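C-type diheme-containing protein (Kuenenia stuttgartiensis, PDB 6H5L) probably carries electrons through two covalently bound c-type hemes, as a partner subunit in a reducing hydroxylamine oxidoreductase-like complex of an anammox bacterium. Local coordinates at residues Y49-T54 and T189-T194; K130-K135 and W209-Y214; E137-H142 and D149-S154. All coordinates share one frame; numbering follows the deposited sequence.

Contact 1: residues Y49-T54 and T189-T194; sequences YKFRTT and TGLNGT. With HEC (heme c), chain L.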
# COMPACT_ATOMS: atom_id res chain seq x y z
N TYR B 49 -42.47 -12.02 -30.59
CA TYR B 49 -41.07 -11.70 -30.82
C TYR B 49 -40.65 -10.57 -29.89
O TYR B 49 -41.35 -9.55 -29.79
CB TYR B 49 -40.83 -11.31 -32.28
CG TYR B 49 -40.90 -12.47 -33.25
CD1 TYR B 49 -42.09 -13.15 -33.48
CD2 TYR B 49 -39.77 -12.89 -33.94
CE1 TYR B 49 -42.16 -14.21 -34.36
CE2 TYR B 49 -39.82 -13.95 -34.83
CZ TYR B 49 -41.02 -14.61 -35.03
OH TYR B 49 -41.08 -15.66 -35.91
N LYS B 50 -39.52 -10.75 -29.21
CA LYS B 50 -39.07 -9.77 -28.23
C LYS B 50 -38.67 -8.46 -28.89
O LYS B 50 -38.89 -7.38 -28.33
CB LYS B 50 -37.91 -10.32 -27.41
CG LYS B 50 -38.26 -11.42 -26.44
CD LYS B 50 -37.05 -11.75 -25.57
CE LYS B 50 -37.29 -12.94 -24.65
NZ LYS B 50 -36.08 -13.25 -23.85
N PHE B 51 -38.06 -8.53 -30.07
CA PHE B 51 -37.33 -7.41 -30.66
C PHE B 51 -37.97 -7.01 -31.98
O PHE B 51 -37.83 -7.71 -32.99
CB PHE B 51 -35.86 -7.79 -30.82
CG PHE B 51 -35.30 -8.50 -29.62
CD1 PHE B 51 -35.22 -7.86 -28.40
CD2 PHE B 51 -34.88 -9.82 -29.71
CE1 PHE B 51 -34.72 -8.51 -27.29
CE2 PHE B 51 -34.38 -10.48 -28.61
CZ PHE B 51 -34.30 -9.82 -27.40
N ARG B 52 -38.69 -5.89 -31.96
CA ARG B 52 -39.45 -5.40 -33.10
C ARG B 52 -39.22 -3.91 -33.26
O ARG B 52 -38.61 -3.24 -32.41
CB ARG B 52 -40.95 -5.67 -32.93
CG ARG B 52 -41.34 -7.14 -32.89
CD ARG B 52 -42.64 -7.34 -32.12
NE ARG B 52 -42.40 -7.34 -30.68
CZ ARG B 52 -42.58 -6.29 -29.89
NH1 ARG B 52 -43.02 -5.14 -30.38
NH2 ARG B 52 -42.32 -6.39 -28.59
N THR B 53 -39.71 -3.38 -34.37
CA THR B 53 -39.92 -1.95 -34.55
C THR B 53 -41.40 -1.60 -34.48
O THR B 53 -41.77 -0.45 -34.75
CB THR B 53 -39.32 -1.49 -35.88
OG1 THR B 53 -39.84 -2.29 -36.95
CG2 THR B 53 -37.81 -1.61 -35.85
N THR B 54 -42.25 -2.56 -34.12
CA THR B 54 -43.69 -2.43 -34.05
C THR B 54 -44.15 -2.32 -32.59
O THR B 54 -43.44 -2.75 -31.68
CB THR B 54 -44.36 -3.63 -34.72
OG1 THR B 54 -44.04 -4.82 -33.99
CG2 THR B 54 -43.88 -3.77 -36.15
N THR B 189 -41.40 -0.03 -27.78
CA THR B 189 -42.13 -1.15 -28.36
C THR B 189 -42.54 -2.21 -27.36
O THR B 189 -43.56 -2.87 -27.56
CB THR B 189 -41.30 -1.82 -29.46
OG1 THR B 189 -40.07 -2.29 -28.90
CG2 THR B 189 -41.00 -0.84 -30.57
N GLY B 190 -41.78 -2.39 -26.28
CA GLY B 190 -42.03 -3.48 -25.37
C GLY B 190 -41.56 -4.81 -25.93
O GLY B 190 -41.39 -4.99 -27.14
N LEU B 191 -41.32 -5.75 -25.02
CA LEU B 191 -40.81 -7.08 -25.37
C LEU B 191 -41.96 -8.07 -25.27
O LEU B 191 -42.33 -8.50 -24.17
CB LEU B 191 -39.64 -7.46 -24.47
CG LEU B 191 -38.27 -6.88 -24.85
CD1 LEU B 191 -38.20 -5.38 -24.63
CD2 LEU B 191 -37.16 -7.59 -24.07
N ASN B 192 -42.54 -8.42 -26.42
CA ASN B 192 -43.68 -9.34 -26.46
C ASN B 192 -43.30 -10.70 -25.90
O ASN B 192 -42.27 -11.28 -26.27
CB ASN B 192 -44.18 -9.48 -27.90
CG ASN B 192 -44.85 -8.22 -28.41
OD1 ASN B 192 -44.85 -7.18 -27.75
ND2 ASN B 192 -45.42 -8.30 -29.61
N GLY B 193 -44.14 -11.21 -25.00
CA GLY B 193 -43.93 -12.51 -24.39
C GLY B 193 -43.25 -12.47 -23.04
O GLY B 193 -43.13 -13.52 -22.40
N THR B 194 -42.79 -11.31 -22.60
CA THR B 194 -42.08 -11.14 -21.35
C THR B 194 -42.79 -10.11 -20.48
O THR B 194 -43.56 -9.29 -20.99
CB THR B 194 -40.63 -10.68 -21.60
OG1 THR B 194 -40.63 -9.31 -22.01
CG2 THR B 194 -39.98 -11.53 -22.68
FE HEC L . -32.41 -18.66 -32.76
CHA HEC L . -34.01 -16.52 -30.62
CHB HEC L . -33.94 -17.09 -35.43
CHC HEC L . -30.87 -20.83 -34.95
CHD HEC L . -30.95 -20.32 -30.12
NA HEC L . -33.73 -17.10 -32.98
C1A HEC L . -34.27 -16.35 -31.96
C2A HEC L . -35.15 -15.35 -32.52
C3A HEC L . -35.14 -15.51 -33.86
C4A HEC L . -34.24 -16.61 -34.17
CMA HEC L . -35.89 -14.73 -34.96
CAA HEC L . -35.91 -14.37 -31.57
CBA HEC L . -36.56 -13.12 -32.16
CGA HEC L . -37.27 -12.37 -31.06
O1A HEC L . -37.60 -13.00 -30.02
O2A HEC L . -37.52 -11.15 -31.23
NB HEC L . -32.42 -18.92 -34.80
C1B HEC L . -33.10 -18.14 -35.72
C2B HEC L . -32.76 -18.63 -37.05
C3B HEC L . -31.92 -19.66 -36.91
C4B HEC L . -31.68 -19.86 -35.50
CMB HEC L . -33.31 -18.05 -38.37
CAB HEC L . -31.28 -20.50 -38.04
CBB HEC L . -30.24 -19.66 -38.83
NC HEC L . -31.15 -20.27 -32.57
C1C HEC L . -30.62 -21.02 -33.61
C2C HEC L . -29.67 -21.95 -33.04
C3C HEC L . -29.80 -21.90 -31.71
C4C HEC L . -30.66 -20.79 -31.39
CMC HEC L . -29.00 -23.09 -33.84
CAC HEC L . -29.04 -22.77 -30.67
CBC HEC L . -27.53 -22.45 -30.70
ND HEC L . -32.47 -18.45 -30.69
C1D HEC L . -31.77 -19.26 -29.79
C2D HEC L . -32.06 -18.81 -28.45
C3D HEC L . -33.01 -17.62 -28.61
C4D HEC L . -33.21 -17.47 -30.03
CMD HEC L . -31.51 -19.40 -27.13
CAD HEC L . -33.64 -16.75 -27.51
CBD HEC L . -32.63 -15.71 -27.04
CGD HEC L . -33.22 -14.89 -25.93
O1D HEC L . -34.32 -14.31 -26.12
O2D HEC L . -32.58 -14.80 -24.85
O HOH W 1 -44.58 -10.27 -31.98
O HOH W 2 -38.37 -4.74 -29.15
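Lys50 and Leu191 bring their backbones to 4.3 Å, CA to CA, where two irregular loops pass each other with a CA-H of Leu191 aimed at Lys50 O. Water supplies polar bridges: one molecule joins Lys50 O, Arg52 N and Thr189 OG1, another joins Tyr49 N to Asn192 ND2. Arg52 stacks its guanidinium on the amide of Asn192, offset toward the rim, the planes 16° apart. A bend at chi3 (-80°) turns NE back to Tyr49 O, 2.6 Å away in a nearly straight bond close to the guanidinium plane, which helps hold the stack. Asparagine suits this place because its flat amide can stack while ND2 holds water and OD1 takes Gly57 N. Lys50, extended beyond CG, sends CE across Thr194 CG2 at 3.6 Å and NZ on to O1D of heme c (chain L) at 3.1 Å; NZ also bonds a propionate of the second heme, so one long cationic chain spans both. The other chain L propionate is held by backbone, O1A by Lys50 N at 3.1 Å and O2A by Phe51 N at 2.9 Å. Phe51 CE1 packs obliquely on Leu191 CD2, an apolar patch beside these charges. Gly190, with positive phi, leads out of helix 180-189, whose Arg186 touches both Phe51 and Leu191, while helix 62-71 meets Tyr49 through Ile65 and Arg52 and Thr54 through Asp64.

Contact 2: residues K130-K135 and W209-Y214; sequences KIYEEK and WYLTHY. With HEC (heme c), chain K.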
# COMPACT_ATOMS: atom_id res chain seq x y z
N LYS B 130 -34.65 9.51 -12.13
CA LYS B 130 -35.89 9.73 -11.40
C LYS B 130 -36.99 8.80 -11.89
O LYS B 130 -37.73 8.22 -11.09
CB LYS B 130 -36.31 11.19 -11.54
CG LYS B 130 -37.14 11.75 -10.40
CD LYS B 130 -37.46 13.21 -10.64
CE LYS B 130 -38.42 13.76 -9.60
NZ LYS B 130 -38.91 15.11 -10.00
N ILE B 131 -37.12 8.65 -13.21
CA ILE B 131 -38.11 7.73 -13.77
C ILE B 131 -37.79 6.29 -13.38
O ILE B 131 -38.67 5.53 -12.97
CB ILE B 131 -38.18 7.89 -15.30
CG1 ILE B 131 -38.66 9.29 -15.68
CG2 ILE B 131 -39.08 6.82 -15.92
CD1 ILE B 131 -38.61 9.57 -17.17
N TYR B 132 -36.51 5.91 -13.51
CA TYR B 132 -36.11 4.53 -13.27
C TYR B 132 -36.36 4.12 -11.82
O TYR B 132 -36.71 2.96 -11.55
CB TYR B 132 -34.63 4.36 -13.62
CG TYR B 132 -34.05 2.98 -13.41
CD1 TYR B 132 -33.57 2.59 -12.16
CD2 TYR B 132 -33.97 2.07 -14.45
CE1 TYR B 132 -33.04 1.33 -11.96
CE2 TYR B 132 -33.43 0.80 -14.26
CZ TYR B 132 -32.97 0.44 -13.01
OH TYR B 132 -32.43 -0.81 -12.81
N GLU B 133 -36.20 5.04 -10.88
CA GLU B 133 -36.21 4.69 -9.46
C GLU B 133 -37.48 5.11 -8.73
O GLU B 133 -37.84 4.48 -7.74
CB GLU B 133 -35.00 5.30 -8.75
CG GLU B 133 -33.89 4.30 -8.44
CD GLU B 133 -32.51 4.81 -8.82
OE1 GLU B 133 -31.82 4.12 -9.60
OE2 GLU B 133 -32.13 5.90 -8.35
N GLU B 134 -38.16 6.17 -9.19
CA GLU B 134 -39.34 6.68 -8.50
C GLU B 134 -40.62 6.51 -9.32
O GLU B 134 -41.58 5.89 -8.84
CB GLU B 134 -39.14 8.16 -8.16
CG GLU B 134 -37.96 8.45 -7.25
CD GLU B 134 -37.79 9.93 -6.99
OE1 GLU B 134 -38.77 10.68 -7.20
OE2 GLU B 134 -36.69 10.35 -6.58
N LYS B 135 -40.65 7.03 -10.54
CA LYS B 135 -41.90 7.10 -11.29
C LYS B 135 -42.38 5.73 -11.74
O LYS B 135 -43.58 5.46 -11.75
CB LYS B 135 -41.74 8.04 -12.49
CG LYS B 135 -43.05 8.38 -13.18
CD LYS B 135 -42.91 9.62 -14.05
CE LYS B 135 -44.25 10.11 -14.55
NZ LYS B 135 -44.15 11.46 -15.16
N TRP B 209 -35.99 8.96 -24.01
CA TRP B 209 -34.59 9.26 -24.25
C TRP B 209 -33.87 9.59 -22.95
O TRP B 209 -32.71 9.21 -22.76
CB TRP B 209 -34.45 10.40 -25.25
CG TRP B 209 -34.75 10.01 -26.67
CD1 TRP B 209 -35.81 10.41 -27.43
CD2 TRP B 209 -33.97 9.12 -27.50
NE1 TRP B 209 -35.74 9.84 -28.67
CE2 TRP B 209 -34.63 9.04 -28.74
CE3 TRP B 209 -32.80 8.40 -27.31
CZ2 TRP B 209 -34.15 8.26 -29.79
CZ3 TRP B 209 -32.32 7.62 -28.35
CH2 TRP B 209 -32.99 7.56 -29.58
N TYR B 210 -34.54 10.32 -22.05
CA TYR B 210 -34.00 10.51 -20.70
C TYR B 210 -33.74 9.17 -20.04
O TYR B 210 -32.66 8.93 -19.48
CB TYR B 210 -34.97 11.33 -19.84
CG TYR B 210 -35.39 12.68 -20.38
CD1 TYR B 210 -34.64 13.34 -21.34
CD2 TYR B 210 -36.54 13.30 -19.91
CE1 TYR B 210 -35.03 14.58 -21.83
CE2 TYR B 210 -36.94 14.53 -20.38
CZ TYR B 210 -36.18 15.17 -21.34
OH TYR B 210 -36.58 16.40 -21.82
N LEU B 211 -34.73 8.28 -20.08
CA LEU B 211 -34.59 6.95 -19.48
C LEU B 211 -33.48 6.16 -20.16
O LEU B 211 -32.70 5.48 -19.49
CB LEU B 211 -35.92 6.21 -19.56
CG LEU B 211 -36.00 4.80 -18.98
CD1 LEU B 211 -35.77 4.82 -17.48
CD2 LEU B 211 -37.35 4.18 -19.32
N THR B 212 -33.41 6.23 -21.49
CA THR B 212 -32.34 5.54 -22.21
C THR B 212 -30.97 6.03 -21.76
O THR B 212 -30.05 5.23 -21.54
CB THR B 212 -32.50 5.73 -23.71
OG1 THR B 212 -33.69 5.07 -24.16
CG2 THR B 212 -31.31 5.18 -24.46
N HIS B 213 -30.81 7.35 -21.61
CA HIS B 213 -29.52 7.91 -21.21
C HIS B 213 -29.10 7.40 -19.84
O HIS B 213 -27.91 7.13 -19.61
CB HIS B 213 -29.58 9.44 -21.22
CG HIS B 213 -29.76 10.02 -22.59
ND1 HIS B 213 -30.15 11.33 -22.80
CD2 HIS B 213 -29.60 9.47 -23.82
CE1 HIS B 213 -30.22 11.56 -24.10
NE2 HIS B 213 -29.89 10.45 -24.74
N TYR B 214 -30.04 7.27 -18.91
CA TYR B 214 -29.69 6.76 -17.58
C TYR B 214 -29.37 5.27 -17.62
O TYR B 214 -28.50 4.80 -16.89
CB TYR B 214 -30.82 7.03 -16.59
CG TYR B 214 -30.54 6.42 -15.23
CD1 TYR B 214 -29.60 6.97 -14.38
CD2 TYR B 214 -31.22 5.28 -14.81
CE1 TYR B 214 -29.33 6.41 -13.14
CE2 TYR B 214 -30.97 4.72 -13.58
CZ TYR B 214 -30.03 5.29 -12.75
OH TYR B 214 -29.77 4.72 -11.52
FE HEC K . -37.00 -4.44 -17.87
CHA HEC K . -35.58 -6.35 -20.34
CHB HEC K . -35.06 -1.77 -18.83
CHC HEC K . -38.67 -2.41 -15.66
CHD HEC K . -38.39 -7.20 -16.41
NA HEC K . -35.61 -4.10 -19.36
C1A HEC K . -35.09 -5.07 -20.19
C2A HEC K . -33.94 -4.50 -20.88
C3A HEC K . -33.80 -3.24 -20.46
C4A HEC K . -34.85 -2.96 -19.50
CMA HEC K . -32.71 -2.24 -20.91
CAA HEC K . -33.05 -5.24 -21.90
CBA HEC K . -33.38 -4.79 -23.32
CGA HEC K . -32.53 -5.54 -24.31
O1A HEC K . -31.81 -6.48 -23.88
O2A HEC K . -32.57 -5.22 -25.52
NB HEC K . -36.84 -2.47 -17.29
C1B HEC K . -36.08 -1.52 -17.94
C2B HEC K . -36.54 -0.21 -17.53
C3B HEC K . -37.54 -0.38 -16.65
C4B HEC K . -37.74 -1.80 -16.48
CMB HEC K . -35.93 1.12 -18.04
CAB HEC K . -38.36 0.72 -15.92
CBB HEC K . -39.13 1.63 -16.89
NC HEC K . -38.26 -4.75 -16.29
C1C HEC K . -38.90 -3.76 -15.56
C2C HEC K . -39.94 -4.40 -14.78
C3C HEC K . -39.78 -5.72 -14.89
C4C HEC K . -38.77 -5.97 -15.91
CMC HEC K . -40.77 -3.67 -13.69
CAC HEC K . -40.61 -6.81 -14.16
CBC HEC K . -42.07 -6.80 -14.65
ND HEC K . -36.97 -6.47 -18.30
C1D HEC K . -37.67 -7.43 -17.56
C2D HEC K . -37.50 -8.71 -18.21
C3D HEC K . -36.62 -8.45 -19.44
C4D HEC K . -36.34 -7.03 -19.41
CMD HEC K . -38.10 -10.06 -17.76
CAD HEC K . -36.14 -9.47 -20.49
CBD HEC K . -34.90 -10.20 -19.97
CGD HEC K . -34.50 -11.30 -20.92
O1D HEC K . -35.05 -11.35 -22.05
O2D HEC K . -33.63 -12.13 -20.54
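Tyr214 reaches across to Tyr132 and Glu133 from a helix that crosses theirs at 97°, the axes of the two segments 9.6 Å apart. Its CB already points at helix 130-135, and with CG anti to the backbone N (chi1 175°) the ring extends straight into the interface. CD2 meets Tyr132 CB at 3.7 Å; next along the same edge, CE2 sits over a face of the Tyr132 ring, 3.5 Å from Tyr132 CG. The two planes are inclined at 58°, an oblique pairing. CZ comes next, near Glu133 OE1, and at the tip OH gives a weak hydrogen bond to Glu133 OE1 at 2.9 Å. Tyrosine thus combines an apolar flank for packing with a polar end that meets a carboxylate. With an alanine here, the face of Tyr132 would probably lose its cover and Glu133 its hydroxyl partner, opening a gap between the helices. Tyr132 is itself held at its far end, where OH bonds Gly143 O. On the heme side, Leu211 sits between helix 130-135 and the porphyrin: CD1 touches Tyr132 CB at 4.1 Å and Ile131 CG2 at 4.2 Å, while CD2 rests 3.6 Å from methyl CMB of heme c (chain K). Branched aliphatic groups suit this greasy heme margin. Such a near-perpendicular crossing of the first and last helices of a heme domain is the hallmark of the class I cytochrome c fold.

Contact 3: residues E137-H142 and D149-S154; sequences ECWKCH and DGPSAS. With HEC (heme c), chain K.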
# COMPACT_ATOMS: atom_id res chain seq x y z
N GLU B 137 -40.21 2.66 -10.95
CA GLU B 137 -39.60 1.66 -10.06
C GLU B 137 -39.10 0.45 -10.84
O GLU B 137 -39.51 -0.69 -10.62
CB GLU B 137 -40.59 1.25 -8.97
CG GLU B 137 -41.08 2.40 -8.10
CD GLU B 137 -42.03 1.95 -7.02
OE1 GLU B 137 -41.71 2.13 -5.82
OE2 GLU B 137 -43.11 1.41 -7.36
N CYS B 138 -38.18 0.72 -11.77
CA CYS B 138 -37.59 -0.36 -12.56
C CYS B 138 -36.65 -1.22 -11.73
O CYS B 138 -36.36 -2.36 -12.12
CB CYS B 138 -36.84 0.23 -13.75
SG CYS B 138 -37.67 1.63 -14.53
N TRP B 139 -36.18 -0.71 -10.59
CA TRP B 139 -35.32 -1.49 -9.70
C TRP B 139 -36.04 -2.70 -9.11
O TRP B 139 -35.38 -3.57 -8.53
CB TRP B 139 -34.80 -0.60 -8.57
CG TRP B 139 -35.89 0.05 -7.78
CD1 TRP B 139 -36.49 1.25 -8.04
CD2 TRP B 139 -36.52 -0.46 -6.60
NE1 TRP B 139 -37.45 1.52 -7.10
CE2 TRP B 139 -37.49 0.48 -6.20
CE3 TRP B 139 -36.36 -1.63 -5.85
CZ2 TRP B 139 -38.29 0.29 -5.08
CZ3 TRP B 139 -37.15 -1.81 -4.73
CH2 TRP B 139 -38.11 -0.86 -4.36
N LYS B 140 -37.37 -2.77 -9.23
CA LYS B 140 -38.12 -3.93 -8.78
C LYS B 140 -37.58 -5.21 -9.42
O LYS B 140 -37.19 -6.15 -8.72
CB LYS B 140 -39.61 -3.75 -9.09
CG LYS B 140 -40.32 -2.78 -8.17
CD LYS B 140 -40.48 -3.37 -6.77
CE LYS B 140 -41.16 -2.39 -5.83
NZ LYS B 140 -42.52 -2.03 -6.31
N CYS B 141 -37.55 -5.25 -10.75
CA CYS B 141 -37.01 -6.40 -11.47
C CYS B 141 -35.51 -6.30 -11.70
O CYS B 141 -34.79 -7.30 -11.56
CB CYS B 141 -37.72 -6.56 -12.82
SG CYS B 141 -39.51 -6.87 -12.73
N HIS B 142 -35.00 -5.11 -12.03
CA HIS B 142 -33.63 -4.96 -12.48
C HIS B 142 -32.65 -4.57 -11.39
O HIS B 142 -31.44 -4.73 -11.58
CB HIS B 142 -33.56 -3.92 -13.61
CG HIS B 142 -34.19 -4.37 -14.89
ND1 HIS B 142 -33.57 -5.23 -15.76
CD2 HIS B 142 -35.40 -4.07 -15.43
CE1 HIS B 142 -34.37 -5.45 -16.80
NE2 HIS B 142 -35.48 -4.76 -16.62
N ASP B 149 -30.93 -8.00 -9.86
CA ASP B 149 -31.05 -8.61 -8.54
C ASP B 149 -32.07 -7.89 -7.68
O ASP B 149 -31.94 -7.85 -6.45
CB ASP B 149 -29.69 -8.65 -7.84
CG ASP B 149 -29.03 -7.29 -7.76
OD1 ASP B 149 -29.55 -6.33 -8.37
OD2 ASP B 149 -27.98 -7.18 -7.08
N GLY B 150 -33.10 -7.32 -8.30
CA GLY B 150 -34.16 -6.67 -7.57
C GLY B 150 -35.00 -7.68 -6.81
O GLY B 150 -34.84 -8.89 -6.95
N PRO B 151 -35.93 -7.18 -5.99
CA PRO B 151 -36.76 -8.10 -5.19
C PRO B 151 -37.62 -9.03 -6.04
O PRO B 151 -37.76 -10.21 -5.71
CB PRO B 151 -37.61 -7.15 -4.33
CG PRO B 151 -37.59 -5.85 -5.06
CD PRO B 151 -36.24 -5.77 -5.71
N SER B 152 -38.19 -8.53 -7.14
CA SER B 152 -39.07 -9.31 -7.99
C SER B 152 -38.34 -10.04 -9.11
O SER B 152 -38.98 -10.53 -10.04
CB SER B 152 -40.16 -8.42 -8.58
OG SER B 152 -40.86 -7.72 -7.56
N ALA B 153 -37.00 -10.12 -9.04
CA ALA B 153 -36.23 -10.61 -10.18
C ALA B 153 -36.40 -12.11 -10.37
O ALA B 153 -36.71 -12.58 -11.47
CB ALA B 153 -34.76 -10.25 -10.01
N SER B 154 -36.18 -12.89 -9.30
CA SER B 154 -36.14 -14.35 -9.43
C SER B 154 -37.49 -14.94 -9.82
O SER B 154 -37.53 -16.07 -10.32
CB SER B 154 -35.65 -14.98 -8.13
OG SER B 154 -34.30 -14.63 -7.86
FE HEC K . -37.00 -4.44 -17.87
CHA HEC K . -35.58 -6.35 -20.34
CHB HEC K . -35.06 -1.77 -18.83
CHC HEC K . -38.67 -2.41 -15.66
CHD HEC K . -38.39 -7.20 -16.41
NA HEC K . -35.61 -4.10 -19.36
C1A HEC K . -35.09 -5.07 -20.19
C2A HEC K . -33.94 -4.50 -20.88
C3A HEC K . -33.80 -3.24 -20.46
C4A HEC K . -34.85 -2.96 -19.50
CMA HEC K . -32.71 -2.24 -20.91
CAA HEC K . -33.05 -5.24 -21.90
CBA HEC K . -33.38 -4.79 -23.32
CGA HEC K . -32.53 -5.54 -24.31
O1A HEC K . -31.81 -6.48 -23.88
O2A HEC K . -32.57 -5.22 -25.52
NB HEC K . -36.84 -2.47 -17.29
C1B HEC K . -36.08 -1.52 -17.94
C2B HEC K . -36.54 -0.21 -17.53
C3B HEC K . -37.54 -0.38 -16.65
C4B HEC K . -37.74 -1.80 -16.48
CMB HEC K . -35.93 1.12 -18.04
CAB HEC K . -38.36 0.72 -15.92
CBB HEC K . -39.13 1.63 -16.89
NC HEC K . -38.26 -4.75 -16.29
C1C HEC K . -38.90 -3.76 -15.56
C2C HEC K . -39.94 -4.40 -14.78
C3C HEC K . -39.78 -5.72 -14.89
C4C HEC K . -38.77 -5.97 -15.91
CMC HEC K . -40.77 -3.67 -13.69
CAC HEC K . -40.61 -6.81 -14.16
CBC HEC K . -42.07 -6.80 -14.65
ND HEC K . -36.97 -6.47 -18.30
C1D HEC K . -37.67 -7.43 -17.56
C2D HEC K . -37.50 -8.71 -18.21
C3D HEC K . -36.62 -8.45 -19.44
C4D HEC K . -36.34 -7.03 -19.41
CMD HEC K . -38.10 -10.06 -17.76
CAD HEC K . -36.14 -9.47 -20.49
CBD HEC K . -34.90 -10.20 -19.97
CGD HEC K . -34.50 -11.30 -20.92
O1D HEC K . -35.05 -11.35 -22.05
O2D HEC K . -33.63 -12.13 -20.54
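Cys141 and His142, backed by the loop at Gly150 and Ala153, belong to the first shell of heme c (chain K). His142 NE2 binds the iron at 2.0 Å, with Met196 as the other axial ligand, and thioethers join Cys138 SG to CAB and Cys141 SG to CAC, each at 1.8 Å. Cys138, Cys141 and His142 form the CXXCH motif of c-type cytochromes. One shell out, the carbonyls of its short helical turn face the loop. Lys140 O accepts Ser152 N at 3.0 Å, the donor standing 37° out of the carbonyl plane, while Cys141 O lies against Ala153 CB at 3.3 Å. Glycine suits position 150 because a CB there would run into the carbonyls of Trp139 and Lys140. Pro151, whose fixed phi fits the second place of the type I turn from Gly150 to Ala153, sets CG beside Trp139 CZ3 at 4.1 Å. Trp139 is positioned in turn by NE1, bonded to Glu133 O. Helix 122-135 packs Tyr132 against Cys138 and His142, and beyond the loop Asp149 and Pro151 touch Glu268 and Gln115 of the neighbouring hydroxylamine oxidoreductase-like chain.

Contact 1 lies near the middle of the chain and joins its two cytochrome family regions; contacts 2 and 3 belong to the second region alone, about 20 Å from contact 1 between centres. Contacts 1 and 2 are buried, whereas contact 3 is partly buried and reaches the partner subunit. Chemistry follows place: charge, amide stacking, water and propionates between the hemes in contact 1, apolar and aromatic helix packing in contact 2, covalent and metal bonds backed by loop carbonyls in contact 3. The last two share heme c (chain K) and touch through a probable hydrogen bond, Tyr132 O to Cys138 N at 2.7 Å, so helix 122-135 joins one and borders the other.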